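Local coordinates for chorismate mutase and shikimate 5-dehydrogenase fusion protein (Clostridium acetobutylicum, PDB 3FBT), which probably catalyses the reversible NADPH-linked reduction of 3-dehydroshikimate to shikimate through the dehydrogenase part of a chorismate mutase fusion, a step in aromatic amino acid biosynthesis, at residues Y150-N155 / K167-D172; T5-L10 / K55-G60; K188-K193 / D212-P217. All coordinates share one frame; numbering follows the deposited sequence.

Along the chain the three contacts follow one another; none nests in or crosses another. Contact 2 comes first. It closes the loop running from strand 6-12 through helix 19-31, strand 35-41 and helix 47-56, and ties the first strand of the substrate-binding domain to the lead-in of strand 61-64. Contact 1 closes a short beta-alpha-beta unit at the edge of the parallel nucleotide-binding sheet. Contact 3 closes the stretch that runs through helix 201-204 and strand 209-212, joining the loops after strands 181-184 and 209-212 of that same sheet. Contacts 1 and 2 lie on opposite sides of the chain's centre, with centres about 41 Å apart. Contacts 1 and 3 have centres about 20 Å apart.

Contact 1: residues Y150-N155 / K167-D172; sequences YVVTRN and KVISYD. With SO4 (sulfate ion), chain E.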
ATOM      1  N   TYR A 150      -2.669  17.171 -38.435  1.00 44.15           N
ATOM      2  CA  TYR A 150      -1.365  16.804 -38.833  1.00 44.29           C
ATOM      3  C   TYR A 150      -0.637  16.209 -37.634  1.00 43.21           C
ATOM      4  O   TYR A 150      -0.777  16.711 -36.551  1.00 42.28           O
ATOM      5  CB  TYR A 150      -0.599  18.033 -39.361  1.00 43.64           C
ATOM      6  CG  TYR A 150      -1.152  18.462 -40.707  1.00 46.10           C
ATOM      7  CD1 TYR A 150      -0.601  17.975 -41.897  1.00 48.04           C
ATOM      8  CD2 TYR A 150      -2.252  19.325 -40.785  1.00 47.99           C
ATOM      9  CE1 TYR A 150      -1.131  18.361 -43.150  1.00 51.26           C
ATOM     10  CE2 TYR A 150      -2.800  19.716 -42.012  1.00 50.62           C
ATOM     11  CZ  TYR A 150      -2.235  19.246 -43.188  1.00 52.53           C
ATOM     12  OH  TYR A 150      -2.789  19.635 -44.387  1.00 54.69           O
ATOM     13  N   VAL A 151       0.195  15.204 -37.887  1.00 41.64           N
ATOM     14  CA  VAL A 151       1.111  14.681 -36.895  1.00 41.31           C
ATOM     15  C   VAL A 151       2.494  14.940 -37.378  1.00 40.53           C
ATOM     16  O   VAL A 151       2.838  14.543 -38.478  1.00 40.77           O
ATOM     17  CB  VAL A 151       0.903  13.174 -36.766  1.00 41.46           C
ATOM     18  CG1 VAL A 151       1.927  12.550 -35.813  1.00 43.82           C
ATOM     19  CG2 VAL A 151      -0.598  12.877 -36.335  1.00 41.77           C
ATOM     20  N   VAL A 152       3.298  15.637 -36.589  1.00 39.92           N
ATOM     21  CA  VAL A 152       4.596  16.025 -37.066  1.00 39.38           C
ATOM     22  C   VAL A 152       5.680  15.271 -36.303  1.00 41.15           C
ATOM     23  O   VAL A 152       5.701  15.304 -35.096  1.00 38.40           O
ATOM     24  CB  VAL A 152       4.868  17.523 -36.859  1.00 39.92           C
ATOM     25  CG1 VAL A 152       6.117  17.942 -37.657  1.00 38.07           C
ATOM     26  CG2 VAL A 152       3.598  18.387 -37.212  1.00 39.06           C
ATOM     27  N   THR A 153       6.595  14.632 -37.034  1.00 43.26           N
ATOM     28  CA  THR A 153       7.539  13.677 -36.463  1.00 46.34           C
ATOM     29  C   THR A 153       9.005  13.888 -36.936  1.00 46.18           C
ATOM     30  O   THR A 153       9.289  14.447 -38.028  1.00 46.34           O
ATOM     31  CB  THR A 153       7.085  12.214 -36.868  1.00 47.03           C
ATOM     32  OG1 THR A 153       8.035  11.236 -36.413  1.00 49.07           O
ATOM     33  CG2 THR A 153       7.014  12.095 -38.350  1.00 47.60           C
ATOM     34  N   ARG A 154       9.931  13.363 -36.164  1.00 46.32           N
ATOM     35  CA  ARG A 154      11.326  13.345 -36.623  1.00 46.27           C
ATOM     36  C   ARG A 154      11.551  12.191 -37.564  1.00 45.59           C
ATOM     37  O   ARG A 154      12.544  12.148 -38.275  1.00 46.73           O
ATOM     38  CB  ARG A 154      12.257  13.227 -35.450  1.00 45.76           C
ATOM     39  CG  ARG A 154      12.536  14.526 -34.857  1.00 49.62           C
ATOM     40  CD  ARG A 154      13.067  14.326 -33.491  1.00 51.77           C
ATOM     41  NE  ARG A 154      12.406  13.196 -32.851  1.00 59.54           N
ATOM     42  CZ  ARG A 154      12.896  12.591 -31.766  1.00 61.88           C
ATOM     43  NH1 ARG A 154      14.047  13.023 -31.243  1.00 63.78           N
ATOM     44  NH2 ARG A 154      12.254  11.576 -31.203  1.00 61.91           N
ATOM     45  N   ASN A 155      10.614  11.267 -37.561  1.00 45.42           N
ATOM     46  CA  ASN A 155      10.678  10.072 -38.396  1.00 46.28           C
ATOM     47  C   ASN A 155       9.435   9.773 -39.188  1.00 44.67           C
ATOM     48  O   ASN A 155       8.660   8.883 -38.833  1.00 44.15           O
ATOM     49  CB  ASN A 155      10.938   8.848 -37.507  1.00 47.30           C
ATOM     50  CG  ASN A 155      11.589   7.724 -38.267  1.00 49.33           C
ATOM     51  OD1 ASN A 155      11.108   7.278 -39.338  1.00 53.60           O
ATOM     52  ND2 ASN A 155      12.685   7.233 -37.718  1.00 53.67           N
ATOM     53  N   LYS A 167      -2.535  12.746 -41.639  1.00 52.21           N
ATOM     54  CA  LYS A 167      -1.459  13.354 -42.424  1.00 51.16           C
ATOM     55  C   LYS A 167      -0.216  13.513 -41.585  1.00 50.21           C
ATOM     56  O   LYS A 167      -0.157  14.436 -40.732  1.00 51.45           O
ATOM     57  CB  LYS A 167      -1.879  14.747 -42.905  1.00 51.17           C
ATOM     58  CG  LYS A 167      -3.046  14.727 -43.912  1.00 52.60           C
ATOM     59  CD  LYS A 167      -3.611  16.171 -44.121  1.00 55.64           C
ATOM     60  CE  LYS A 167      -4.281  16.367 -45.501  1.00 53.63           C
ATOM     61  NZ  LYS A 167      -5.689  15.876 -45.452  1.00 57.37           N
ATOM     62  N   VAL A 168       0.777  12.644 -41.819  1.00 47.03           N
ATOM     63  CA  VAL A 168       2.093  12.704 -41.146  1.00 43.43           C
ATOM     64  C   VAL A 168       3.161  13.514 -41.928  1.00 43.59           C
ATOM     65  O   VAL A 168       3.347  13.332 -43.148  1.00 44.59           O
ATOM     66  CB  VAL A 168       2.646  11.241 -40.883  1.00 43.05           C
ATOM     67  CG1 VAL A 168       4.076  11.275 -40.367  1.00 40.80           C
ATOM     68  CG2 VAL A 168       1.759  10.532 -39.908  1.00 43.49           C
ATOM     69  N   ILE A 169       3.893  14.377 -41.254  1.00 40.86           N
ATOM     70  CA  ILE A 169       4.783  15.249 -41.988  1.00 41.94           C
ATOM     71  C   ILE A 169       6.048  15.470 -41.191  1.00 41.47           C
ATOM     72  O   ILE A 169       6.080  15.187 -39.965  1.00 39.87           O
ATOM     73  CB  ILE A 169       4.074  16.608 -42.385  1.00 42.22           C
ATOM     74  CG1 ILE A 169       3.773  17.451 -41.165  1.00 41.77           C
ATOM     75  CG2 ILE A 169       2.822  16.284 -43.215  1.00 42.12           C
ATOM     76  CD1 ILE A 169       3.133  18.904 -41.493  1.00 37.84           C
ATOM     77  N   SER A 170       7.078  15.976 -41.864  1.00 41.99           N
ATOM     78  CA  SER A 170       8.325  16.341 -41.187  1.00 42.80           C
ATOM     79  C   SER A 170       8.325  17.739 -40.639  1.00 43.24           C
ATOM     80  O   SER A 170       7.467  18.589 -40.990  1.00 42.07           O
ATOM     81  CB  SER A 170       9.509  16.226 -42.170  1.00 45.68           C
ATOM     82  OG  SER A 170       9.342  17.108 -43.273  1.00 47.06           O
ATOM     83  N   TYR A 171       9.298  18.020 -39.777  1.00 43.35           N
ATOM     84  CA  TYR A 171       9.347  19.330 -39.227  1.00 45.23           C
ATOM     85  C   TYR A 171       9.585  20.344 -40.358  1.00 47.77           C
ATOM     86  O   TYR A 171       9.054  21.497 -40.337  1.00 47.58           O
ATOM     87  CB  TYR A 171      10.358  19.433 -38.091  1.00 45.03           C
ATOM     88  CG  TYR A 171       9.761  18.943 -36.765  1.00 45.56           C
ATOM     89  CD1 TYR A 171       9.149  19.813 -35.902  1.00 41.23           C
ATOM     90  CD2 TYR A 171       9.755  17.582 -36.428  1.00 42.75           C
ATOM     91  CE1 TYR A 171       8.572  19.376 -34.737  1.00 43.04           C
ATOM     92  CE2 TYR A 171       9.184  17.142 -35.247  1.00 41.67           C
ATOM     93  CZ  TYR A 171       8.611  18.037 -34.393  1.00 42.32           C
ATOM     94  OH  TYR A 171       7.997  17.588 -33.234  1.00 41.82           O
ATOM     95  N   ASP A 172      10.336  19.912 -41.361  1.00 48.26           N
ATOM     96  CA  ASP A 172      10.535  20.758 -42.524  1.00 51.09           C
ATOM     97  C   ASP A 172       9.254  21.117 -43.217  1.00 50.66           C
ATOM     98  O   ASP A 172       9.060  22.247 -43.555  1.00 52.29           O
ATOM     99  CB  ASP A 172      11.416  20.072 -43.554  1.00 51.02           C
ATOM    100  CG  ASP A 172      12.763  19.844 -43.055  1.00 55.95           C
ATOM    101  OD1 ASP A 172      13.354  20.760 -42.418  1.00 62.39           O
ATOM    102  OD2 ASP A 172      13.234  18.698 -43.270  1.00 66.45           O
TER
HETATM  103  S   SO4 E   2       8.853  11.811 -32.938  1.00 50.44           S
HETATM  104  O1  SO4 E   2       9.391  13.045 -33.577  1.00 46.81           O
HETATM  105  O2  SO4 E   2      10.111  11.114 -32.658  1.00 54.27           O
HETATM  106  O3  SO4 E   2       8.194  12.076 -31.645  1.00 51.84           O
HETATM  107  O4  SO4 E   2       7.901  11.043 -33.726  1.00 41.87           O
HETATM  108  O   HOH W   1      11.235  16.042 -39.243  1.00 59.58           O
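The Tyr171 ring takes Val152 CG1 over one face. The methyl stands 3.7 Å from the ring centroid and only 6° off the normal, a CH-pi contact. At the ring edge, near its plane, lies Arg154 N. A water bridges the two segments there, donating to Thr153 O and accepting from Tyr171 N. The Tyr150 ring is met obliquely by Lys167 CD, 3.4 Å from Tyr150 CE1, and by Ile169 CD1. The Lys167 chain bends at its last torsion (chi4 83°), and NZ pairs with Asp148 in a salt bridge.

The backbones run parallel. Val151 N bonds to Lys167 O, Ile169 N to Val151 O, and Thr153 N to Ile169 O, each at 3.0 Å. Val152 and Ile169 lie on the same sheet face as Tyr150. Val151 and Val168 lie on the other, against helix 156-162.

A sulfate ion, probably from the crystallisation liquor, sits at the strand end. Arg154 NH2 reaches sulfate O2 at 2.6 Å, at the edge of the guanidinium and in its plane. Arg154 N donates to sulfate O1 at 2.7 Å. The Thr153 hydroxyl is turned away from the backbone N (chi1 176°), where OG1 donates to sulfate O4 at 2.7 Å. It also accepts from Asn155 N in an ST turn and bonds Thr159. Ser130 OG also bonds the sulfate.

Strand 148-153, helix 156-162 and strand 167-170 form a beta-alpha-beta unit at the edge of the Rossmann-fold sheet. An anion held at the C-terminal end of strand 148-153, beside the glycine-rich loop, is consistent with the site of the NADP 2'-phosphate.

Contact 2: residues T5-L10 / K55-G60; sequences TSIYGL and KIIKCG
Ile7 and Gly60 meet where a Schellman motif ends helix 47-56 and the chain turns into strand 61-64. The contact belongs to the part of the fold that probably binds shikimate. Lys58, with positive phi, is the C-prime residue. Its N bonds to Lys55 O. The turn lays Cys59 and Gly60 against strand 6-12, the neighbour of strand 61-64 in the mixed sheet.

Tyr8 and Ile7 point to different sides of their strand. The Tyr8 ring carries Gly60 CA over one face, 4.2 Å from the ring centroid and 28° off the normal. Tyr8 CE1 is 3.6 Å from Gly60 O. The glycine backbone therefore packs directly on the ring. With Tyr8 CG anti to the carbonyl carbon (chi1 -57°), the ring lies with a face against Gly60. The hydroxyl end is held by Asn252, and the ring also meets Phe28.

Ile7 approaches the helix end more loosely. Its CD1 is 4.4 Å from Ile57 CD1, a methyl-to-methyl contact. Phe40 of the second subunit packs on Ile57, and Asn38 of that subunit on Ile7, so this side adjoins the dimer interface.

Water 2 joins the backbones, accepting from Ile7 N at 2.8 Å and donating to Lys58 O at 3.0 Å. A hydrogen bond runs from Gly60 N to Ile7 O, 2.8 Å long, with the donor tilted 30° from the carbonyl plane.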
ATOM      1  N   THR A   5      -6.177   1.222   5.156  1.00 39.00           N
ATOM      2  CA  THR A   5      -6.097   2.436   4.333  1.00 37.79           C
ATOM      3  C   THR A   5      -6.092   1.954   2.877  1.00 35.20           C
ATOM      4  O   THR A   5      -5.392   1.051   2.548  1.00 34.82           O
ATOM      5  CB  THR A   5      -4.816   3.251   4.645  1.00 37.39           C
ATOM      6  OG1 THR A   5      -4.862   3.636   6.011  1.00 41.61           O
ATOM      7  CG2 THR A   5      -4.706   4.555   3.794  1.00 34.37           C
ATOM      8  N   SER A   6      -6.941   2.484   2.036  1.00 34.94           N
ATOM      9  CA  SER A   6      -6.921   2.141   0.627  1.00 36.30           C
ATOM     10  C   SER A   6      -5.578   2.533  -0.012  1.00 35.60           C
ATOM     11  O   SER A   6      -5.137   3.622   0.195  1.00 35.66           O
ATOM     12  CB  SER A   6      -8.030   2.907  -0.068  1.00 37.59           C
ATOM     13  OG  SER A   6      -9.241   2.223   0.143  1.00 37.96           O
ATOM     14  N   ILE A   7      -4.949   1.610  -0.755  1.00 35.09           N
ATOM     15  CA  ILE A   7      -3.667   1.855  -1.391  1.00 34.99           C
ATOM     16  C   ILE A   7      -3.871   2.165  -2.905  1.00 35.49           C
ATOM     17  O   ILE A   7      -4.397   1.353  -3.642  1.00 36.23           O
ATOM     18  CB  ILE A   7      -2.750   0.605  -1.234  1.00 34.71           C
ATOM     19  CG1 ILE A   7      -2.533   0.241   0.254  1.00 32.99           C
ATOM     20  CG2 ILE A   7      -1.413   0.825  -1.989  1.00 33.82           C
ATOM     21  CD1 ILE A   7      -2.068  -1.152   0.435  1.00 36.20           C
ATOM     22  N   TYR A   8      -3.419   3.311  -3.385  1.00 34.77           N
ATOM     23  CA  TYR A   8      -3.565   3.648  -4.821  1.00 35.60           C
ATOM     24  C   TYR A   8      -2.124   3.983  -5.216  1.00 35.96           C
ATOM     25  O   TYR A   8      -1.242   4.021  -4.333  1.00 36.20           O
ATOM     26  CB  TYR A   8      -4.395   4.911  -4.991  1.00 34.19           C
ATOM     27  CG  TYR A   8      -5.777   4.881  -4.379  1.00 37.87           C
ATOM     28  CD1 TYR A   8      -6.891   4.594  -5.154  1.00 34.96           C
ATOM     29  CD2 TYR A   8      -5.989   5.224  -3.041  1.00 38.70           C
ATOM     30  CE1 TYR A   8      -8.130   4.630  -4.644  1.00 35.04           C
ATOM     31  CE2 TYR A   8      -7.246   5.237  -2.516  1.00 40.12           C
ATOM     32  CZ  TYR A   8      -8.316   4.923  -3.332  1.00 37.24           C
ATOM     33  OH  TYR A   8      -9.592   4.953  -2.853  1.00 35.40           O
ATOM     34  N   GLY A   9      -1.855   4.187  -6.503  1.00 34.73           N
ATOM     35  CA  GLY A   9      -0.495   4.448  -6.915  1.00 35.02           C
ATOM     36  C   GLY A   9      -0.318   4.555  -8.397  1.00 35.86           C
ATOM     37  O   GLY A   9      -1.299   4.504  -9.169  1.00 37.22           O
ATOM     38  N   LEU A  10       0.934   4.604  -8.817  1.00 36.07           N
ATOM     39  CA  LEU A  10       1.288   4.642 -10.256  1.00 35.27           C
ATOM     40  C   LEU A  10       2.293   3.511 -10.427  1.00 36.53           C
ATOM     41  O   LEU A  10       3.288   3.398  -9.678  1.00 35.53           O
ATOM     42  CB  LEU A  10       2.021   5.954 -10.610  1.00 36.42           C
ATOM     43  CG  LEU A  10       2.697   6.099 -12.018  1.00 34.66           C
ATOM     44  CD1 LEU A  10       1.635   5.969 -13.145  1.00 31.23           C
ATOM     45  CD2 LEU A  10       3.473   7.502 -12.199  1.00 34.73           C
ATOM     46  N   LYS A  55      -4.182  -7.130  -7.039  1.00 41.25           N
ATOM     47  CA  LYS A  55      -5.567  -7.520  -7.023  1.00 43.09           C
ATOM     48  C   LYS A  55      -5.824  -8.271  -5.668  1.00 43.18           C
ATOM     49  O   LYS A  55      -6.817  -8.034  -4.983  1.00 42.17           O
ATOM     50  CB  LYS A  55      -5.822  -8.396  -8.257  1.00 43.66           C
ATOM     51  CG  LYS A  55      -7.263  -8.387  -8.732  1.00 49.67           C
ATOM     52  CD  LYS A  55      -7.405  -9.058 -10.133  1.00 57.92           C
ATOM     53  CE  LYS A  55      -6.354 -10.135 -10.369  1.00 59.64           C
ATOM     54  NZ  LYS A  55      -6.506 -10.767 -11.738  1.00 61.89           N
ATOM     55  N   ILE A  56      -4.874  -9.098  -5.266  1.00 44.23           N
ATOM     56  CA  ILE A  56      -4.970  -9.844  -3.980  1.00 45.54           C
ATOM     57  C   ILE A  56      -5.005  -8.996  -2.711  1.00 44.78           C
ATOM     58  O   ILE A  56      -5.809  -9.211  -1.833  1.00 45.44           O
ATOM     59  CB  ILE A  56      -3.930 -10.952  -3.879  1.00 45.35           C
ATOM     60  CG1 ILE A  56      -4.210 -12.043  -4.936  1.00 45.73           C
ATOM     61  CG2 ILE A  56      -4.001 -11.588  -2.521  1.00 48.80           C
ATOM     62  CD1 ILE A  56      -2.959 -12.878  -5.254  1.00 42.27           C
ATOM     63  N   ILE A  57      -4.201  -7.976  -2.624  1.00 45.46           N
ATOM     64  CA  ILE A  57      -4.332  -7.084  -1.472  1.00 44.40           C
ATOM     65  C   ILE A  57      -5.413  -6.030  -1.632  1.00 43.37           C
ATOM     66  O   ILE A  57      -5.507  -5.148  -0.834  1.00 44.39           O
ATOM     67  CB  ILE A  57      -3.010  -6.438  -1.154  1.00 45.92           C
ATOM     68  CG1 ILE A  57      -2.629  -5.381  -2.193  1.00 44.38           C
ATOM     69  CG2 ILE A  57      -1.929  -7.518  -1.101  1.00 47.19           C
ATOM     70  CD1 ILE A  57      -1.305  -4.777  -1.880  1.00 47.94           C
ATOM     71  N   LYS A  58      -6.264  -6.139  -2.637  1.00 40.82           N
ATOM     72  CA  LYS A  58      -7.389  -5.190  -2.803  1.00 39.17           C
ATOM     73  C   LYS A  58      -6.956  -3.749  -3.045  1.00 36.82           C
ATOM     74  O   LYS A  58      -7.508  -2.834  -2.460  1.00 33.65           O
ATOM     75  CB  LYS A  58      -8.287  -5.228  -1.560  1.00 42.11           C
ATOM     76  CG  LYS A  58      -8.564  -6.664  -1.144  1.00 47.01           C
ATOM     77  CD  LYS A  58      -9.872  -7.053  -1.803  1.00 53.40           C
ATOM     78  CE  LYS A  58     -10.981  -6.490  -0.951  1.00 55.82           C
ATOM     79  NZ  LYS A  58     -11.012  -7.256   0.330  1.00 62.16           N
ATOM     80  N   CYS A  59      -5.896  -3.567  -3.806  1.00 35.74           N
ATOM     81  CA  CYS A  59      -5.507  -2.220  -4.279  1.00 35.91           C
ATOM     82  C   CYS A  59      -6.695  -1.338  -4.597  1.00 36.42           C
ATOM     83  O   CYS A  59      -7.616  -1.752  -5.317  1.00 38.01           O
ATOM     84  CB  CYS A  59      -4.693  -2.412  -5.555  1.00 35.24           C
ATOM     85  SG  CYS A  59      -4.070  -0.905  -6.189  1.00 37.50           S
ATOM     86  N   GLY A  60      -6.714  -0.107  -4.125  1.00 37.21           N
ATOM     87  CA  GLY A  60      -7.846   0.785  -4.484  1.00 38.39           C
ATOM     88  C   GLY A  60      -7.923   1.208  -5.982  1.00 38.11           C
ATOM     89  O   GLY A  60      -8.983   1.673  -6.463  1.00 38.95           O
TER
HETATM   90  O   HOH W   2      -5.917  -0.996  -0.649  1.00 43.15           O

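Contact 3: residues K188-K193 / D212-P217; sequences KGMYPK and DLIYNP
Ile214 N donates to Asp212 OD1 at 3.0 Å, closing an Asx turn at the foot of the loop that meets Gly189 and Met190. The N-H comes from above the carboxylate plane, 54° out of it. Asn184 ND2 also bonds this OD1, and Thr220 bonds OD2. The carboxylate is buried, and bonds to both of its oxygens hold its rotation.

The Ile214 side chain points at the other loop. Its CD1 lies 3.2 Å from Lys188 O and 3.8 Å from Met190 N, over the Gly189-Met190 peptide. The CG2 branch, anti to the backbone N, meets Met190 CB at 3.9 Å. Met190 CB also lies 3.8 Å from Asn216 O.

Pro217, after a cis peptide bond, sets CD 3.3 Å from Gly189 O. The contact between the loops is thus mostly aliphatic carbon against backbone.

Leu213 and Tyr215, which probably bind NADP and shikimate respectively, lie on either side of Ile214 in sequence. Both reach helix 237-252. The two loops follow the adjacent parallel strands 181-184 and 209-212, while Asp212 packs on helix 221-228.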
ATOM      1  N   LYS A 188      10.566  18.075 -25.568  1.00 40.75           N
ATOM      2  CA  LYS A 188      11.301  19.349 -25.637  1.00 40.89           C
ATOM      3  C   LYS A 188      10.539  20.401 -24.898  1.00 39.81           C
ATOM      4  O   LYS A 188       9.343  20.573 -25.107  1.00 40.17           O
ATOM      5  CB  LYS A 188      11.478  19.800 -27.077  1.00 41.16           C
ATOM      6  CG  LYS A 188      11.796  18.686 -28.009  1.00 46.64           C
ATOM      7  CD  LYS A 188      12.685  19.211 -29.065  1.00 54.00           C
ATOM      8  CE  LYS A 188      13.467  18.069 -29.735  1.00 53.72           C
ATOM      9  NZ  LYS A 188      14.032  18.743 -30.936  1.00 55.60           N
ATOM     10  N   GLY A 189      11.222  21.087 -24.018  1.00 40.06           N
ATOM     11  CA  GLY A 189      10.588  22.103 -23.179  1.00 42.67           C
ATOM     12  C   GLY A 189      10.546  21.736 -21.688  1.00 43.53           C
ATOM     13  O   GLY A 189      10.356  22.631 -20.833  1.00 44.56           O
ATOM     14  N   MET A 190      10.653  20.438 -21.382  1.00 43.59           N
ATOM     15  CA  MET A 190      10.684  19.951 -19.971  1.00 44.80           C
ATOM     16  C   MET A 190      12.004  19.340 -19.638  1.00 44.78           C
ATOM     17  O   MET A 190      12.672  18.825 -20.524  1.00 43.04           O
ATOM     18  CB  MET A 190       9.556  18.955 -19.661  1.00 45.03           C
ATOM     19  CG  MET A 190       9.609  17.524 -20.220  1.00 47.91           C
ATOM     20  SD  MET A 190       8.256  16.453 -19.469  1.00 49.50           S
ATOM     21  CE  MET A 190       8.368  16.941 -17.826  1.00 42.92           C
ATOM     22  N   TYR A 191      12.381  19.375 -18.355  1.00 45.95           N
ATOM     23  CA  TYR A 191      13.661  18.819 -17.931  1.00 46.50           C
ATOM     24  C   TYR A 191      13.869  17.449 -18.595  1.00 47.12           C
ATOM     25  O   TYR A 191      12.920  16.678 -18.675  1.00 47.28           O
ATOM     26  CB  TYR A 191      13.702  18.682 -16.436  1.00 47.22           C
ATOM     27  CG  TYR A 191      15.006  18.094 -15.963  1.00 49.06           C
ATOM     28  CD1 TYR A 191      16.145  18.902 -15.794  1.00 49.86           C
ATOM     29  CD2 TYR A 191      15.121  16.711 -15.762  1.00 50.59           C
ATOM     30  CE1 TYR A 191      17.344  18.361 -15.388  1.00 48.37           C
ATOM     31  CE2 TYR A 191      16.296  16.158 -15.352  1.00 49.91           C
ATOM     32  CZ  TYR A 191      17.406  16.986 -15.169  1.00 52.48           C
ATOM     33  OH  TYR A 191      18.569  16.395 -14.752  1.00 52.62           O
ATOM     34  N   PRO A 192      15.096  17.129 -19.067  1.00 47.55           N
ATOM     35  CA  PRO A 192      16.337  17.927 -19.059  1.00 48.79           C
ATOM     36  C   PRO A 192      16.500  18.633 -20.383  1.00 50.76           C
ATOM     37  O   PRO A 192      17.630  18.896 -20.782  1.00 51.80           O
ATOM     38  CB  PRO A 192      17.425  16.866 -18.953  1.00 47.99           C
ATOM     39  CG  PRO A 192      16.890  15.759 -19.762  1.00 48.28           C
ATOM     40  CD  PRO A 192      15.350  15.797 -19.640  1.00 47.23           C
ATOM     41  N   LYS A 193      15.388  18.917 -21.073  1.00 51.18           N
ATOM     42  CA  LYS A 193      15.455  19.585 -22.363  1.00 52.34           C
ATOM     43  C   LYS A 193      14.760  20.925 -22.314  1.00 52.96           C
ATOM     44  O   LYS A 193      14.183  21.356 -23.309  1.00 53.22           O
ATOM     45  CB  LYS A 193      14.802  18.716 -23.453  1.00 52.57           C
ATOM     46  CG  LYS A 193      15.384  17.319 -23.583  1.00 51.01           C
ATOM     47  CD  LYS A 193      14.654  16.536 -24.681  1.00 54.06           C
ATOM     48  CE  LYS A 193      14.769  15.009 -24.529  1.00 52.03           C
ATOM     49  NZ  LYS A 193      16.133  14.509 -24.918  1.00 51.20           N
ATOM     50  N   ASP A 212       0.705  23.212 -24.827  1.00 43.48           N
ATOM     51  CA  ASP A 212       1.789  22.316 -24.422  1.00 44.66           C
ATOM     52  C   ASP A 212       1.308  21.350 -23.326  1.00 44.49           C
ATOM     53  O   ASP A 212       0.724  21.766 -22.347  1.00 45.33           O
ATOM     54  CB  ASP A 212       2.958  23.100 -23.863  1.00 44.49           C
ATOM     55  CG  ASP A 212       4.273  22.327 -23.980  1.00 47.61           C
ATOM     56  OD1 ASP A 212       4.208  21.082 -24.001  1.00 47.05           O
ATOM     57  OD2 ASP A 212       5.371  22.964 -24.116  1.00 49.13           O
ATOM     58  N   LEU A 213       1.552  20.061 -23.470  1.00 45.11           N
ATOM     59  CA  LEU A 213       1.147  19.117 -22.408  1.00 43.96           C
ATOM     60  C   LEU A 213       2.131  19.121 -21.241  1.00 43.63           C
ATOM     61  O   LEU A 213       1.855  18.549 -20.194  1.00 44.42           O
ATOM     62  CB  LEU A 213       0.995  17.686 -22.920  1.00 43.05           C
ATOM     63  CG  LEU A 213      -0.292  17.151 -23.480  1.00 43.48           C
ATOM     64  CD1 LEU A 213      -0.773  18.038 -24.633  1.00 40.92           C
ATOM     65  CD2 LEU A 213       0.106  15.808 -23.944  1.00 44.91           C
ATOM     66  N   ILE A 214       3.282  19.747 -21.428  1.00 43.23           N
ATOM     67  CA  ILE A 214       4.171  20.089 -20.340  1.00 42.22           C
ATOM     68  C   ILE A 214       3.585  21.150 -19.397  1.00 43.98           C
ATOM     69  O   ILE A 214       3.004  22.163 -19.863  1.00 42.05           O
ATOM     70  CB  ILE A 214       5.436  20.651 -20.934  1.00 42.86           C
ATOM     71  CG1 ILE A 214       6.064  19.566 -21.849  1.00 44.57           C
ATOM     72  CG2 ILE A 214       6.381  21.216 -19.782  1.00 36.53           C
ATOM     73  CD1 ILE A 214       7.167  20.106 -22.793  1.00 42.62           C
ATOM     74  N   TYR A 215       3.752  20.938 -18.077  1.00 45.83           N
ATOM     75  CA  TYR A 215       3.201  21.848 -17.022  1.00 47.04           C
ATOM     76  C   TYR A 215       4.321  22.317 -16.101  1.00 48.48           C
ATOM     77  O   TYR A 215       4.124  23.151 -15.214  1.00 49.33           O
ATOM     78  CB  TYR A 215       2.134  21.134 -16.128  1.00 48.99           C
ATOM     79  CG  TYR A 215       2.611  19.807 -15.558  1.00 47.45           C
ATOM     80  CD1 TYR A 215       3.428  19.745 -14.412  1.00 48.47           C
ATOM     81  CD2 TYR A 215       2.302  18.634 -16.199  1.00 46.54           C
ATOM     82  CE1 TYR A 215       3.904  18.494 -13.922  1.00 47.33           C
ATOM     83  CE2 TYR A 215       2.751  17.430 -15.743  1.00 45.17           C
ATOM     84  CZ  TYR A 215       3.532  17.360 -14.616  1.00 48.69           C
ATOM     85  OH  TYR A 215       3.939  16.115 -14.261  1.00 53.29           O
ATOM     86  N   ASN A 216       5.493  21.726 -16.231  1.00 48.67           N
ATOM     87  CA  ASN A 216       6.620  22.257 -15.503  1.00 48.87           C
ATOM     88  C   ASN A 216       7.764  22.195 -16.454  1.00 49.15           C
ATOM     89  O   ASN A 216       8.163  21.085 -16.823  1.00 48.75           O
ATOM     90  CB  ASN A 216       6.944  21.368 -14.314  1.00 49.01           C
ATOM     91  CG  ASN A 216       8.096  21.903 -13.502  1.00 52.30           C
ATOM     92  OD1 ASN A 216       8.507  23.059 -13.670  1.00 54.19           O
ATOM     93  ND2 ASN A 216       8.638  21.069 -12.615  1.00 52.92           N
ATOM     94  N   PRO A 217       8.288  23.365 -16.876  1.00 49.47           N
ATOM     95  CA  PRO A 217       7.930  24.719 -16.394  1.00 50.81           C
ATOM     96  C   PRO A 217       6.562  25.197 -16.828  1.00 51.50           C
ATOM     97  O   PRO A 217       5.981  24.635 -17.793  1.00 51.90           O
ATOM     98  CB  PRO A 217       9.045  25.625 -16.974  1.00 51.12           C
ATOM     99  CG  PRO A 217       9.678  24.811 -18.078  1.00 50.13           C
ATOM    100  CD  PRO A 217       9.471  23.368 -17.753  1.00 49.72           C
TER